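Local atomic coordinates of Ifi204 (PDB entry 5YZW), a protein that probably senses DNA in innate immunity as an interferon-inducible PYHIN-family member, its HIN domain recognising the nucleic acid. Residues Leu166-Phe171 with Ser188-Ile193. Residues are numbered along the deposited sequence; the frame is centred on the assembly and turned at random.
Sequences LRLVCF and SYMQVI
Tyr189 O receives the backbone N-H of Val169 at 2.8 Å and also meets the Phe171 ring, whose CE1 lies 3.4 Å from Tyr189 O with the oxygen at the ring edge. In return, Val169 O takes the N-H of Tyr189. A second reciprocal pair joins Arg167 and Gln191, so four backbone bonds hold the antiparallel strands together. Between these pairs, Met190 CA approaches Arg167 O at 3.1 Å, a weak CA-H...O contact.

On the face of Arg167, Val169, Tyr189 and Gln191, the arginine chain runs alongside the glutamine. It bends at chi3, and NH1 donates to Gln191 OE1 at 2.8 Å. This bond is bent, 139° at the hydrogen, and the two planar groups are turned 71° apart. Arg167 NH2 forms a salt bridge with Glu123, so the guanidinium is gripped from two strands.

Leu166, Leu168, Met190 and Val192 make the other face, which is apolar. Met190 starts with CG between its backbone N and carbonyl carbon (chi1 57°), then curls back at chi3 to press CE tightly against Leu168 CD2 (3.4 Å) and Leu166 CD1. Beyond the corner at Cys170, the Phe171 ring meets the Met190 sulfur at its edge, 5.3 Å from the ring centroid, a Met-aromatic contact. Leu168 CD2 and Ser188 OG lie over opposite faces of that ring, each offset toward the rim. Ser188 OG accepts a hydrogen bond from Val185 N and lies 2.8 Å from Cys170 O, a likely but not exclusive acceptor for its proton.

Cys170 and Phe171 form a G1 beta bulge opposite Val120, where the chain turns a corner. Strand 165-169 lies between 119-132 and the C-terminal strand 189-192, antiparallel to both, in the second OB-type barrel of the HIN domain; Leu168, Phe171 and Met190 pack inward on strand 145-151, while Val169 and Tyr189 face His34 and Phe22 of the first.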
ATOM      1  N   LEU A 166       8.898  -5.248   8.999  1.00 74.75           N
ATOM      2  CA  LEU A 166       8.804  -4.727   7.645  1.00 73.17           C
ATOM      3  C   LEU A 166       7.368  -4.340   7.323  1.00 69.46           C
ATOM      4  O   LEU A 166       6.456  -5.166   7.442  1.00 69.95           O
ATOM      5  CB  LEU A 166       9.286  -5.773   6.648  1.00 72.33           C
ATOM      6  CG  LEU A 166      10.613  -5.476   5.978  1.00 76.95           C
ATOM      7  CD1 LEU A 166      10.819  -6.491   4.876  1.00 79.69           C
ATOM      8  CD2 LEU A 166      10.604  -4.065   5.447  1.00 76.86           C
ATOM      9  N   ARG A 167       7.174  -3.096   6.901  1.00 68.79           N
ATOM     10  CA  ARG A 167       5.881  -2.632   6.415  1.00 62.31           C
ATOM     11  C   ARG A 167       5.910  -2.709   4.895  1.00 56.62           C
ATOM     12  O   ARG A 167       6.706  -2.016   4.250  1.00 61.86           O
ATOM     13  CB  ARG A 167       5.584  -1.214   6.886  1.00 59.79           C
ATOM     14  CG  ARG A 167       4.392  -0.558   6.168  1.00 53.34           C
ATOM     15  CD  ARG A 167       4.110   0.808   6.767  1.00 67.36           C
ATOM     16  NE  ARG A 167       3.677   0.686   8.158  1.00 77.43           N
ATOM     17  CZ  ARG A 167       4.027   1.525   9.130  1.00 83.96           C
ATOM     18  NH1 ARG A 167       4.823   2.559   8.870  1.00 79.52           N
ATOM     19  NH2 ARG A 167       3.578   1.334  10.367  1.00 86.67           N
ATOM     20  N   LEU A 168       5.067  -3.573   4.332  1.00 53.41           N
ATOM     21  CA  LEU A 168       4.989  -3.793   2.894  1.00 51.57           C
ATOM     22  C   LEU A 168       3.718  -3.166   2.357  1.00 49.87           C
ATOM     23  O   LEU A 168       2.631  -3.389   2.907  1.00 50.31           O
ATOM     24  CB  LEU A 168       4.994  -5.284   2.545  1.00 52.40           C
ATOM     25  CG  LEU A 168       6.023  -6.200   3.207  1.00 56.48           C
ATOM     26  CD1 LEU A 168       5.594  -7.653   3.039  1.00 54.96           C
ATOM     27  CD2 LEU A 168       7.359  -5.960   2.574  1.00 58.98           C
ATOM     28  N   VAL A 169       3.842  -2.413   1.269  1.00 49.97           N
ATOM     29  CA  VAL A 169       2.675  -1.816   0.624  1.00 47.31           C
ATOM     30  C   VAL A 169       2.684  -2.190  -0.849  1.00 45.95           C
ATOM     31  O   VAL A 169       3.674  -1.942  -1.552  1.00 48.94           O
ATOM     32  CB  VAL A 169       2.637  -0.292   0.789  1.00 45.51           C
ATOM     33  CG1 VAL A 169       1.405   0.255   0.093  1.00 41.79           C
ATOM     34  CG2 VAL A 169       2.687   0.076   2.267  1.00 44.32           C
ATOM     35  N   CYS A 170       1.596  -2.806  -1.307  1.00 40.62           N
ATOM     36  CA  CYS A 170       1.389  -3.131  -2.715  1.00 34.93           C
ATOM     37  C   CYS A 170       2.487  -4.058  -3.243  1.00 39.38           C
ATOM     38  O   CYS A 170       3.182  -3.737  -4.204  1.00 40.58           O
ATOM     39  CB  CYS A 170       1.310  -1.858  -3.557  1.00 32.84           C
ATOM     40  SG  CYS A 170       0.754  -2.136  -5.271  1.00 44.90           S
ATOM     41  N   PHE A 171       2.625  -5.214  -2.589  1.00 41.33           N
ATOM     42  CA  PHE A 171       3.412  -6.336  -3.092  1.00 43.13           C
ATOM     43  C   PHE A 171       2.503  -7.366  -3.758  1.00 49.75           C
ATOM     44  O   PHE A 171       1.344  -7.525  -3.376  1.00 49.40           O
ATOM     45  CB  PHE A 171       4.194  -6.996  -1.958  1.00 39.78           C
ATOM     46  CG  PHE A 171       5.465  -6.309  -1.630  1.00 40.48           C
ATOM     47  CD1 PHE A 171       5.479  -4.993  -1.221  1.00 41.60           C
ATOM     48  CD2 PHE A 171       6.682  -7.000  -1.718  1.00 47.00           C
ATOM     49  CE1 PHE A 171       6.665  -4.349  -0.913  1.00 46.67           C
ATOM     50  CE2 PHE A 171       7.863  -6.359  -1.426  1.00 55.41           C
ATOM     51  CZ  PHE A 171       7.859  -5.030  -1.027  1.00 50.40           C
ATOM     52  N   SER A 188       5.428  -0.808  -5.637  1.00 47.77           N
ATOM     53  CA  SER A 188       5.650  -1.262  -4.274  1.00 40.26           C
ATOM     54  C   SER A 188       6.357  -0.212  -3.443  1.00 44.96           C
ATOM     55  O   SER A 188       7.098   0.650  -3.937  1.00 48.02           O
ATOM     56  CB  SER A 188       6.488  -2.561  -4.214  1.00 42.06           C
ATOM     57  OG  SER A 188       5.871  -3.620  -4.920  1.00 44.29           O
ATOM     58  N   TYR A 189       6.155  -0.337  -2.140  1.00 41.57           N
ATOM     59  CA  TYR A 189       6.830   0.506  -1.172  1.00 43.20           C
ATOM     60  C   TYR A 189       7.067  -0.339   0.068  1.00 48.67           C
ATOM     61  O   TYR A 189       6.259  -1.207   0.410  1.00 50.65           O
ATOM     62  CB  TYR A 189       5.999   1.771  -0.824  1.00 45.78           C
ATOM     63  CG  TYR A 189       6.597   2.559   0.327  1.00 46.18           C
ATOM     64  CD1 TYR A 189       7.611   3.490   0.108  1.00 44.39           C
ATOM     65  CD2 TYR A 189       6.169   2.356   1.631  1.00 44.47           C
ATOM     66  CE1 TYR A 189       8.186   4.201   1.176  1.00 49.05           C
ATOM     67  CE2 TYR A 189       6.726   3.057   2.697  1.00 43.62           C
ATOM     68  CZ  TYR A 189       7.735   3.973   2.472  1.00 51.47           C
ATOM     69  OH  TYR A 189       8.276   4.664   3.543  1.00 55.12           O
ATOM     70  N   MET A 190       8.174  -0.080   0.746  1.00 47.44           N
ATOM     71  CA  MET A 190       8.421  -0.773   1.995  1.00 46.88           C
ATOM     72  C   MET A 190       9.305   0.100   2.868  1.00 54.91           C
ATOM     73  O   MET A 190      10.065   0.934   2.370  1.00 57.39           O
ATOM     74  CB  MET A 190       9.087  -2.140   1.762  1.00 59.65           C
ATOM     75  CG  MET A 190      10.396  -2.071   0.983  1.00 67.20           C
ATOM     76  SD  MET A 190      11.131  -3.707   0.658  1.00 73.01           S
ATOM     77  CE  MET A 190      10.435  -4.629   1.990  1.00 51.34           C
ATOM     78  N   GLN A 191       9.183  -0.095   4.179  1.00 57.37           N
ATOM     79  CA  GLN A 191      10.091   0.524   5.131  1.00 59.60           C
ATOM     80  C   GLN A 191      10.133  -0.342   6.381  1.00 70.18           C
ATOM     81  O   GLN A 191       9.184  -1.075   6.675  1.00 70.04           O
ATOM     82  CB  GLN A 191       9.667   1.952   5.473  1.00 67.13           C
ATOM     83  CG  GLN A 191       8.772   2.042   6.682  1.00 73.84           C
ATOM     84  CD  GLN A 191       8.003   3.348   6.745  1.00 75.51           C
ATOM     85  OE1 GLN A 191       6.805   3.355   7.028  1.00 76.74           O
ATOM     86  NE2 GLN A 191       8.695   4.463   6.511  1.00 73.24           N
ATOM     87  N   VAL A 192      11.255  -0.270   7.107  1.00 73.72           N
ATOM     88  CA  VAL A 192      11.376  -0.960   8.384  1.00 77.98           C
ATOM     89  C   VAL A 192      10.816  -0.057   9.477  1.00 78.50           C
ATOM     90  O   VAL A 192      10.855   1.175   9.378  1.00 76.74           O
ATOM     91  CB  VAL A 192      12.840  -1.362   8.675  1.00 80.59           C
ATOM     92  CG1 VAL A 192      13.505  -1.941   7.428  1.00 78.50           C
ATOM     93  CG2 VAL A 192      13.626  -0.180   9.186  1.00 85.39           C
ATOM     94  N   ILE A 193      10.293  -0.668  10.536  1.00 90.73           N
ATOM     95  CA  ILE A 193       9.765   0.091  11.669  1.00 99.92           C
ATOM     96  C   ILE A 193      10.710   0.030  12.872  1.00105.80           C
ATOM     97  O   ILE A 193      10.719   0.929  13.719  1.00107.56           O
ATOM     98  CB  ILE A 193       8.366  -0.410  12.059  1.00101.15           C
ATOM     99  CG1 ILE A 193       7.540  -0.708  10.808  1.00 99.82           C
ATOM    100  CG2 ILE A 193       7.660   0.618  12.934  1.00104.32           C
ATOM    101  CD1 ILE A 193       6.337  -1.595  11.056  1.00 94.67           C
TER